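Local coordinates for alpha-catenin-like protein hmp-1 (Caenorhabditis elegans, PDB 5XA5) that is required for cell migration during body enclosure and cell shape changes during body elongation, and probably binds beta-catenin, cadherin and actin filaments, at residues Thr30-Glu35 with Ala133-Leu138; Asn64-Gly69 with Gly94-Thr99; Asp18-Arg21 with Val25-Gln28. One frame throughout, in Å; residues are numbered along the deposited sequence. Where two conformers were deposited one is given.

Interaction 1 (Thr30-Glu35 with Ala133-Leu138)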
loop_
_atom_site.group_PDB
_atom_site.type_symbol
_atom_site.label_atom_id
_atom_site.label_comp_id
_atom_site.label_asym_id
_atom_site.label_seq_id
_atom_site.Cartn_x
_atom_site.Cartn_y
_atom_site.Cartn_z
ATOM N N THR A 30 6.689 -9.816 -8.773
ATOM C CA THR A 30 7.626 -10.844 -9.225
ATOM C C THR A 30 6.929 -11.756 -10.229
ATOM O O THR A 30 7.517 -12.140 -11.250
ATOM C CB THR A 30 8.171 -11.631 -8.032
ATOM O OG1 THR A 30 8.863 -10.718 -7.173
ATOM C CG2 THR A 30 9.133 -12.702 -8.471
ATOM N N GLN A 31 5.668 -12.077 -9.961
ATOM C CA GLN A 31 4.876 -12.871 -10.909
ATOM C C GLN A 31 4.722 -12.136 -12.226
ATOM O O GLN A 31 4.938 -12.700 -13.298
ATOM C CB GLN A 31 3.488 -13.174 -10.354
ATOM C CG GLN A 31 3.435 -14.133 -9.189
ATOM C CD GLN A 31 2.074 -14.132 -8.524
ATOM O OE1 GLN A 31 1.045 -14.096 -9.200
ATOM N NE2 GLN A 31 2.056 -14.187 -7.195
ATOM N N LEU A 32 4.328 -10.874 -12.132
ATOM C CA LEU A 32 4.065 -10.073 -13.330
ATOM C C LEU A 32 5.281 -10.065 -14.250
ATOM O O LEU A 32 5.189 -10.435 -15.427
ATOM C CB LEU A 32 3.667 -8.647 -12.942
ATOM C CG LEU A 32 2.318 -8.550 -12.223
ATOM C CD1 LEU A 32 2.147 -7.196 -11.527
ATOM C CD2 LEU A 32 1.151 -8.820 -13.215
ATOM N N ILE A 33 6.427 -9.688 -13.697
ATOM C CA ILE A 33 7.640 -9.483 -14.475
ATOM C C ILE A 33 8.254 -10.784 -14.956
ATOM O O ILE A 33 8.601 -10.920 -16.130
ATOM C CB ILE A 33 8.678 -8.699 -13.664
ATOM C CG1 ILE A 33 8.147 -7.297 -13.350
ATOM C CG2 ILE A 33 10.001 -8.617 -14.416
ATOM C CD1 ILE A 33 7.475 -6.617 -14.527
ATOM N N ASN A 34 8.389 -11.756 -14.061
ATOM C CA ASN A 34 8.992 -13.024 -14.462
ATOM C C ASN A 34 8.209 -13.769 -15.530
ATOM O O ASN A 34 8.796 -14.308 -16.474
ATOM C CB ASN A 34 9.154 -13.935 -13.246
ATOM C CG ASN A 34 10.293 -13.511 -12.352
ATOM O OD1 ASN A 34 11.020 -12.557 -12.650
ATOM N ND2 ASN A 34 10.478 -14.238 -11.261
ATOM N N GLU A 35 6.888 -13.822 -15.391
ATOM C CA GLU A 35 6.112 -14.646 -16.315
ATOM C C GLU A 35 6.174 -14.085 -17.725
ATOM O O GLU A 35 6.363 -14.838 -18.673
ATOM C CB GLU A 35 4.656 -14.770 -15.870
ATOM C CG GLU A 35 4.450 -15.687 -14.669
ATOM C CD GLU A 35 3.004 -15.736 -14.221
ATOM O OE1 GLU A 35 2.121 -15.752 -15.096
ATOM O OE2 GLU A 35 2.752 -15.763 -12.995
ATOM N N ALA A 133 3.658 -1.506 -16.023
ATOM C CA ALA A 133 2.850 -0.364 -15.595
ATOM C C ALA A 133 1.908 -0.777 -14.467
ATOM O O ALA A 133 1.625 0.009 -13.560
ATOM C CB ALA A 133 2.069 0.215 -16.763
ATOM N N VAL A 134 1.435 -2.019 -14.513
ATOM C CA VAL A 134 0.629 -2.553 -13.420
ATOM C C VAL A 134 1.474 -2.645 -12.156
ATOM O O VAL A 134 1.029 -2.251 -11.082
ATOM C CB VAL A 134 0.038 -3.941 -13.775
ATOM C CG1 VAL A 134 -0.607 -4.575 -12.556
ATOM C CG2 VAL A 134 -0.958 -3.780 -14.909
ATOM N N ALA A 135 2.704 -3.129 -12.302
ATOM C CA ALA A 135 3.610 -3.256 -11.159
ATOM C C ALA A 135 3.925 -1.894 -10.536
ATOM O O ALA A 135 3.940 -1.763 -9.307
ATOM C CB ALA A 135 4.895 -3.961 -11.578
ATOM N N LYS A 136 4.167 -0.883 -11.374
ATOM C CA LYS A 136 4.459 0.459 -10.865
ATOM C C LYS A 136 3.251 1.028 -10.127
ATOM O O LYS A 136 3.406 1.717 -9.113
ATOM C CB LYS A 136 4.895 1.395 -12.000
ATOM C CG LYS A 136 6.361 1.228 -12.368
ATOM C CD LYS A 136 6.760 2.023 -13.599
ATOM C CE LYS A 136 8.219 1.764 -13.943
ATOM N NZ LYS A 136 8.650 2.487 -15.170
ATOM N N PHE A 137 2.051 0.721 -10.613
ATOM C CA PHE A 137 0.836 1.165 -9.935
ATOM C C PHE A 137 0.733 0.548 -8.543
ATOM O O PHE A 137 0.380 1.227 -7.586
ATOM C CB PHE A 137 -0.431 0.828 -10.739
ATOM C CG PHE A 137 -1.701 1.238 -10.036
ATOM C CD1 PHE A 137 -2.156 2.536 -10.129
ATOM C CD2 PHE A 137 -2.440 0.333 -9.287
ATOM C CE1 PHE A 137 -3.312 2.936 -9.484
ATOM C CE2 PHE A 137 -3.610 0.730 -8.641
ATOM C CZ PHE A 137 -4.035 2.035 -8.739
ATOM N N LEU A 138 1.044 -0.736 -8.432
ATOM C CA LEU A 138 0.952 -1.403 -7.145
ATOM C C LEU A 138 1.971 -0.844 -6.168
ATOM O O LEU A 138 1.689 -0.763 -4.978
ATOM C CB LEU A 138 1.146 -2.915 -7.283
ATOM C CG LEU A 138 0.085 -3.629 -8.125
ATOM C CD1 LEU A 138 0.418 -5.095 -8.222
ATOM C CD2 LEU A 138 -1.279 -3.440 -7.493
#
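Leu-32 meets Val-134, Ala-135 and Leu-138 through a single methyl group, and the case illustrates how one side chain can seat a short helix against a long one. The contact is apolar throughout. CD1 of Leu-32 lies 3.9 Å from CG1 of Val-134, where the two side chains cross at about a right angle. The same CD1 is 4.2 Å from CB of Ala-135 and 4.3 Å from CD1 of Leu-138, so it touches three residues within little more than one turn of the second helix. With CG of Leu-32 beside its own backbone N (chi1 -67°), the branched end is carried toward helix 117-165. The small side chain of Ala-135 is consistent with the close approach of the backbones at that level: CA of Leu-32 and CA of Ala-135 are 7.2 Å apart.

Several polar groups of segment 30-35 bond elsewhere. Asn-34 N bonds to Thr-30 O along its own helix, as Leu-138 N does to Val-134 O on the other, while OG1 of Thr-30 is hydrogen-bonded to the carbonyl of Leu-26. Outside the two segments, basic side chains on the chain of another protein pair with Glu-35 in a salt bridge and with Gln-31 OE1 in a hydrogen bond.

The short segments run antiparallel, at 162°, with axes 9.8 Å apart. Helix 23-36 thus packs along helix 117-165, where Ile-29 also touches Ala-135; on a further side of that long helix, Val-134 and Phe-137 rest on Val-96, Ala-92 and Leu-93 of helix 83-112, and an apolar side chain of the partner protein reaches Leu-138.

Interaction 2 (Asn64-Gly69 with Gly94-Thr99)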
loop_
_atom_site.group_PDB
_atom_site.type_symbol
_atom_site.label_atom_id
_atom_site.label_comp_id
_atom_site.label_asym_id
_atom_site.label_seq_id
_atom_site.Cartn_x
_atom_site.Cartn_y
_atom_site.Cartn_z
ATOM N N ASN A 64 -11.680 -3.906 -16.192
ATOM C CA ASN A 64 -12.029 -4.197 -14.811
ATOM C C ASN A 64 -10.956 -3.682 -13.859
ATOM O O ASN A 64 -11.265 -3.232 -12.754
ATOM C CB ASN A 64 -12.251 -5.695 -14.602
ATOM C CG ASN A 64 -12.775 -6.011 -13.217
ATOM O OD1 ASN A 64 -12.022 -6.425 -12.337
ATOM N ND2 ASN A 64 -14.069 -5.787 -13.007
ATOM N N PHE A 65 -9.698 -3.749 -14.291
ATOM C CA PHE A 65 -8.593 -3.216 -13.504
ATOM C C PHE A 65 -8.778 -1.704 -13.324
ATOM O O PHE A 65 -8.608 -1.162 -12.225
ATOM C CB PHE A 65 -7.244 -3.529 -14.175
ATOM C CG PHE A 65 -6.045 -3.199 -13.323
ATOM C CD1 PHE A 65 -5.445 -4.172 -12.544
ATOM C CD2 PHE A 65 -5.523 -1.916 -13.305
ATOM C CE1 PHE A 65 -4.342 -3.873 -11.755
ATOM C CE2 PHE A 65 -4.430 -1.599 -12.503
ATOM C CZ PHE A 65 -3.836 -2.580 -11.731
ATOM N N LEU A 66 -9.144 -1.024 -14.405
ATOM C CA LEU A 66 -9.331 0.415 -14.350
ATOM C C LEU A 66 -10.512 0.782 -13.458
ATOM O O LEU A 66 -10.452 1.768 -12.729
ATOM C CB LEU A 66 -9.528 0.987 -15.758
ATOM C CG LEU A 66 -8.343 0.763 -16.699
ATOM C CD1 LEU A 66 -8.604 1.395 -18.050
ATOM C CD2 LEU A 66 -7.054 1.313 -16.097
ATOM N N GLN A 67 -11.573 -0.021 -13.502
ATOM C CA GLN A 67 -12.768 0.264 -12.717
ATOM C C GLN A 67 -12.501 0.070 -11.230
ATOM O O GLN A 67 -12.843 0.925 -10.414
ATOM C CB GLN A 67 -13.940 -0.618 -13.162
ATOM C CG GLN A 67 -14.509 -0.250 -14.516
ATOM C CD GLN A 67 -15.454 -1.309 -15.049
ATOM O OE1 GLN A 67 -15.876 -2.206 -14.317
ATOM N NE2 GLN A 67 -15.800 -1.204 -16.329
ATOM N N THR A 68 -11.889 -1.053 -10.881
ATOM C CA THR A 68 -11.571 -1.363 -9.495
ATOM C C THR A 68 -10.545 -0.367 -8.953
ATOM O O THR A 68 -10.643 0.115 -7.809
ATOM C CB THR A 68 -11.052 -2.806 -9.378
ATOM O OG1 THR A 68 -12.094 -3.705 -9.771
ATOM C CG2 THR A 68 -10.618 -3.115 -7.947
ATOM N N GLY A 69 -9.553 -0.053 -9.785
ATOM C CA GLY A 69 -8.538 0.927 -9.432
ATOM C C GLY A 69 -9.138 2.286 -9.107
ATOM O O GLY A 69 -8.762 2.911 -8.116
ATOM N N GLY A 94 -3.509 5.736 -15.299
ATOM C CA GLY A 94 -3.576 6.153 -16.687
ATOM C C GLY A 94 -2.534 5.446 -17.532
ATOM O O GLY A 94 -2.769 5.138 -18.692
ATOM N N ALA A 95 -1.378 5.171 -16.939
ATOM C CA ALA A 95 -0.324 4.463 -17.660
ATOM C C ALA A 95 -0.743 3.022 -17.947
ATOM O O ALA A 95 -0.357 2.451 -18.970
ATOM C CB ALA A 95 0.979 4.500 -16.876
ATOM N N VAL A 96 -1.540 2.436 -17.053
ATOM C CA VAL A 96 -2.106 1.111 -17.296
ATOM C C VAL A 96 -3.125 1.167 -18.437
ATOM O O VAL A 96 -3.127 0.307 -19.322
ATOM C CB VAL A 96 -2.763 0.524 -16.022
ATOM C CG1 VAL A 96 -3.455 -0.795 -16.325
ATOM C CG2 VAL A 96 -1.710 0.309 -14.942
ATOM N N GLN A 97 -3.972 2.189 -18.434
ATOM C CA GLN A 97 -4.952 2.353 -19.502
ATOM C C GLN A 97 -4.267 2.488 -20.858
ATOM O O GLN A 97 -4.693 1.880 -21.843
ATOM C CB GLN A 97 -5.832 3.574 -19.226
ATOM C CG GLN A 97 -6.907 3.843 -20.275
ATOM C CD GLN A 97 -7.775 5.028 -19.889
ATOM O OE1 GLN A 97 -7.269 6.111 -19.594
ATOM N NE2 GLN A 97 -9.086 4.818 -19.860
ATOM N N ASP A 98 -3.196 3.275 -20.898
ATOM C CA ASP A 98 -2.497 3.544 -22.150
ATOM C C ASP A 98 -1.747 2.312 -22.660
ATOM O O ASP A 98 -1.949 1.900 -23.804
ATOM C CB ASP A 98 -1.536 4.726 -21.992
ATOM C CG ASP A 98 -2.266 6.057 -21.793
ATOM O OD1 ASP A 98 -3.494 6.114 -22.021
ATOM O OD2 ASP A 98 -1.604 7.051 -21.420
ATOM N N THR A 99 -0.899 1.714 -21.826
ATOM C CA THR A 99 -0.177 0.511 -22.234
ATOM C C THR A 99 -1.165 -0.605 -22.526
ATOM O O THR A 99 -0.903 -1.483 -23.357
ATOM C CB THR A 99 0.812 0.025 -21.168
ATOM O OG1 THR A 99 0.128 -0.106 -19.916
ATOM C CG2 THR A 99 1.953 1.006 -21.021
#
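An antiparallel helical hairpin, formed by helices 51-74 and 83-112 in this N-terminal part of an alpha-catenin of the vinculin family, sets Phe-65 and Leu-66 against Val-96 and Gln-97. The two short segments run at 169° to each other with axes 10.2 Å apart, and each helix offers one residue to the buried side and one nearer the solvent.

On the buried side, Phe-65 has CG anti to its backbone N (chi1 -171°), which directs the ring toward helix 83-112. CD2 of the ring lies 3.8 Å from CG1 of Val-96, and CE2 is 4.1 Å from CG2 of Val-96. Both methyls of the valine thus meet the CD2-CE2 part of the ring, CG1 approaching obliquely, and the two side chains cross at about a right angle.

Nearer the surface, Leu-66 lies across the aliphatic stem of Gln-97. Its CD1 is 3.7 Å from CB of Gln-97 and equally close to CG, with NE2 not much farther along the extended chain. Its other methyl, CD2, stands 4.0 Å from the backbone N of Gln-97 and touches Val-96 more loosely. Trimming this leucine to an alanine would probably open a gap over the Gln-97 stem and leave the glutamine chain freer to turn at the solvent-facing side.

Away from the interface, Thr-99 turns its hydroxyl back on its own helix: OG1 donates to Ala-95 O at 2.8 Å, and the same carbonyl also accepts from Thr-99 N. Thr-99 then packs on Leu-130 of helix 117-165, while Phe-65 and Leu-66 both reach Leu-93. An aromatic-aliphatic core edged by the apolar stem of a polar residue fits the amphipathic packing of an up-and-down helical bundle.

Interaction 3 (Asp18-Arg21 with Val25-Gln28)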
loop_
_atom_site.group_PDB
_atom_site.type_symbol
_atom_site.label_atom_id
_atom_site.label_comp_id
_atom_site.label_asym_id
_atom_site.label_seq_id
_atom_site.Cartn_x
_atom_site.Cartn_y
_atom_site.Cartn_z
ATOM N N ASP A 18 14.142 -2.771 -5.068
ATOM C CA ASP A 18 14.664 -2.635 -3.703
ATOM C C ASP A 18 13.899 -1.608 -2.867
ATOM O O ASP A 18 14.136 -1.474 -1.672
ATOM C CB ASP A 18 16.139 -2.264 -3.760
ATOM C CG ASP A 18 16.846 -2.921 -4.932
ATOM O OD1 ASP A 18 16.562 -4.107 -5.210
ATOM O OD2 ASP A 18 17.693 -2.260 -5.571
ATOM N N GLU A 19 12.992 -0.877 -3.507
ATOM C CA GLU A 19 12.158 0.109 -2.821
ATOM C C GLU A 19 10.841 -0.519 -2.391
ATOM O O GLU A 19 10.046 0.088 -1.679
ATOM C CB GLU A 19 11.898 1.313 -3.727
ATOM C CG GLU A 19 13.149 2.111 -4.036
ATOM C CD GLU A 19 12.887 3.282 -4.961
ATOM O OE1 GLU A 19 12.077 4.162 -4.601
ATOM O OE2 GLU A 19 13.492 3.319 -6.054
ATOM N N VAL A 20 10.620 -1.749 -2.835
ATOM C CA VAL A 20 9.399 -2.462 -2.506
ATOM C C VAL A 20 9.491 -2.982 -1.082
ATOM O O VAL A 20 10.408 -3.737 -0.735
ATOM C CB VAL A 20 9.157 -3.592 -3.502
ATOM C CG1 VAL A 20 7.853 -4.307 -3.215
ATOM C CG2 VAL A 20 9.124 -2.995 -4.905
ATOM N N ARG A 21 8.552 -2.553 -0.246
ATOM C CA ARG A 21 8.609 -2.843 1.181
ATOM C C ARG A 21 7.515 -3.810 1.623
ATOM O O ARG A 21 7.522 -4.284 2.751
ATOM C CB ARG A 21 8.522 -1.542 1.985
ATOM C CG ARG A 21 9.660 -0.596 1.646
ATOM C CD ARG A 21 9.632 0.669 2.464
ATOM N NE ARG A 21 10.855 1.437 2.265
ATOM C CZ ARG A 21 10.897 2.653 1.735
ATOM N NH1 ARG A 21 9.776 3.253 1.356
ATOM N NH2 ARG A 21 12.059 3.274 1.597
ATOM N N VAL A 25 3.000 -6.992 -2.312
ATOM C CA VAL A 25 3.351 -6.345 -3.580
ATOM C C VAL A 25 4.520 -7.057 -4.253
ATOM O O VAL A 25 4.512 -7.285 -5.462
ATOM C CB VAL A 25 3.719 -4.866 -3.365
ATOM C CG1 VAL A 25 4.231 -4.241 -4.654
ATOM C CG2 VAL A 25 2.518 -4.107 -2.854
ATOM N N LEU A 26 5.526 -7.420 -3.463
ATOM C CA LEU A 26 6.732 -8.024 -4.019
ATOM C C LEU A 26 6.383 -9.304 -4.772
ATOM O O LEU A 26 6.841 -9.508 -5.896
ATOM C CB LEU A 26 7.762 -8.324 -2.913
ATOM C CG LEU A 26 9.096 -8.908 -3.406
ATOM C CD1 LEU A 26 9.716 -8.003 -4.477
ATOM C CD2 LEU A 26 10.069 -9.120 -2.261
ATOM N N LYS A 27 5.549 -10.152 -4.174
ATOM C CA LYS A 27 5.216 -11.428 -4.829
ATOM C C LYS A 27 4.416 -11.188 -6.093
ATOM O O LYS A 27 4.662 -11.833 -7.116
ATOM C CB LYS A 27 4.432 -12.339 -3.888
ATOM C CG LYS A 27 5.310 -12.873 -2.753
ATOM C CD LYS A 27 4.701 -14.080 -2.068
ATOM C CE LYS A 27 3.333 -13.772 -1.513
ATOM N NZ LYS A 27 3.393 -12.649 -0.533
ATOM N N GLN A 28 3.477 -10.245 -6.028
ATOM C CA GLN A 28 2.663 -9.940 -7.207
ATOM C C GLN A 28 3.515 -9.420 -8.354
ATOM O O GLN A 28 3.354 -9.850 -9.493
ATOM C CB GLN A 28 1.583 -8.906 -6.863
ATOM C CG GLN A 28 0.431 -9.457 -6.047
ATOM C CD GLN A 28 -0.624 -8.402 -5.763
ATOM O OE1 GLN A 28 -1.497 -8.137 -6.591
ATOM N NE2 GLN A 28 -0.546 -7.787 -4.584
#
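Val-20 and Val-25 adopt the same first torsion, and it brings them together. In each, CG1 stands anti to the backbone N (chi1 -177° in Val-20, 174° in Val-25), and these two methyls are the ones that meet, CG1 to CG1 at 3.9 Å. The valines approach each other at an oblique angle, and CG1 of Val-20 also comes within 4.2 Å of CB of Val-25. Leu-26 joins in with the root of its side chain: its CB lies 4.0 Å from the same CG1 of Val-20, which stands 3.9 Å from its backbone N as well. One methyl of the loop residue therefore rests on the early part of the helix, between two successive side chains.

Here the extended backbone of Val-20 (psi 121°) belongs to the loop leading into helix 23-36, so the chain folds back and lays a hydrophobic residue on the helix it is about to form. Seen as a principle, a loop packs back on the opening turns of the helix that follows it, here the first helix of a vinculin/alpha-catenin-type helical bundle. The two segments are separated by only three residues, and CA of Val-20 is 6.4 Å from CA of Leu-26. At the start of the helix, OG of Ser-22 accepts a hydrogen bond from the backbone N of Val-25.

Other parts of the bundle help to bury the two valines. Val-20 packs on Ile-139 and Val-25 on Asp-142, both of helix 117-165, and an apolar side chain of another protein's chain touches Val-25. The backbone of Arg-21 is hydrogen-bonded to that of Val-198, in the link between helices 169-196 and 200-229.

Helix 117-165 ties the three contacts together. Interactions 1 and 2 have centres 13 Å apart and meet on it: Val-134 CG1 lies 3.9 Å from CE1 of Phe-65, so the core of the hairpin runs on into that of interaction 1. Interactions 1 and 3, with centres 10 Å apart, share helix 23-36 and touch where CD1 of Leu-138 is 3.9 Å from OE1 of Gln-28. Interactions 2 and 3 remain separate, with nearest atoms about 7 Å apart. All three lie beside the chain of another protein, probably the beta-catenin partner of this N-terminal region; actin binding is ascribed to the whole protein.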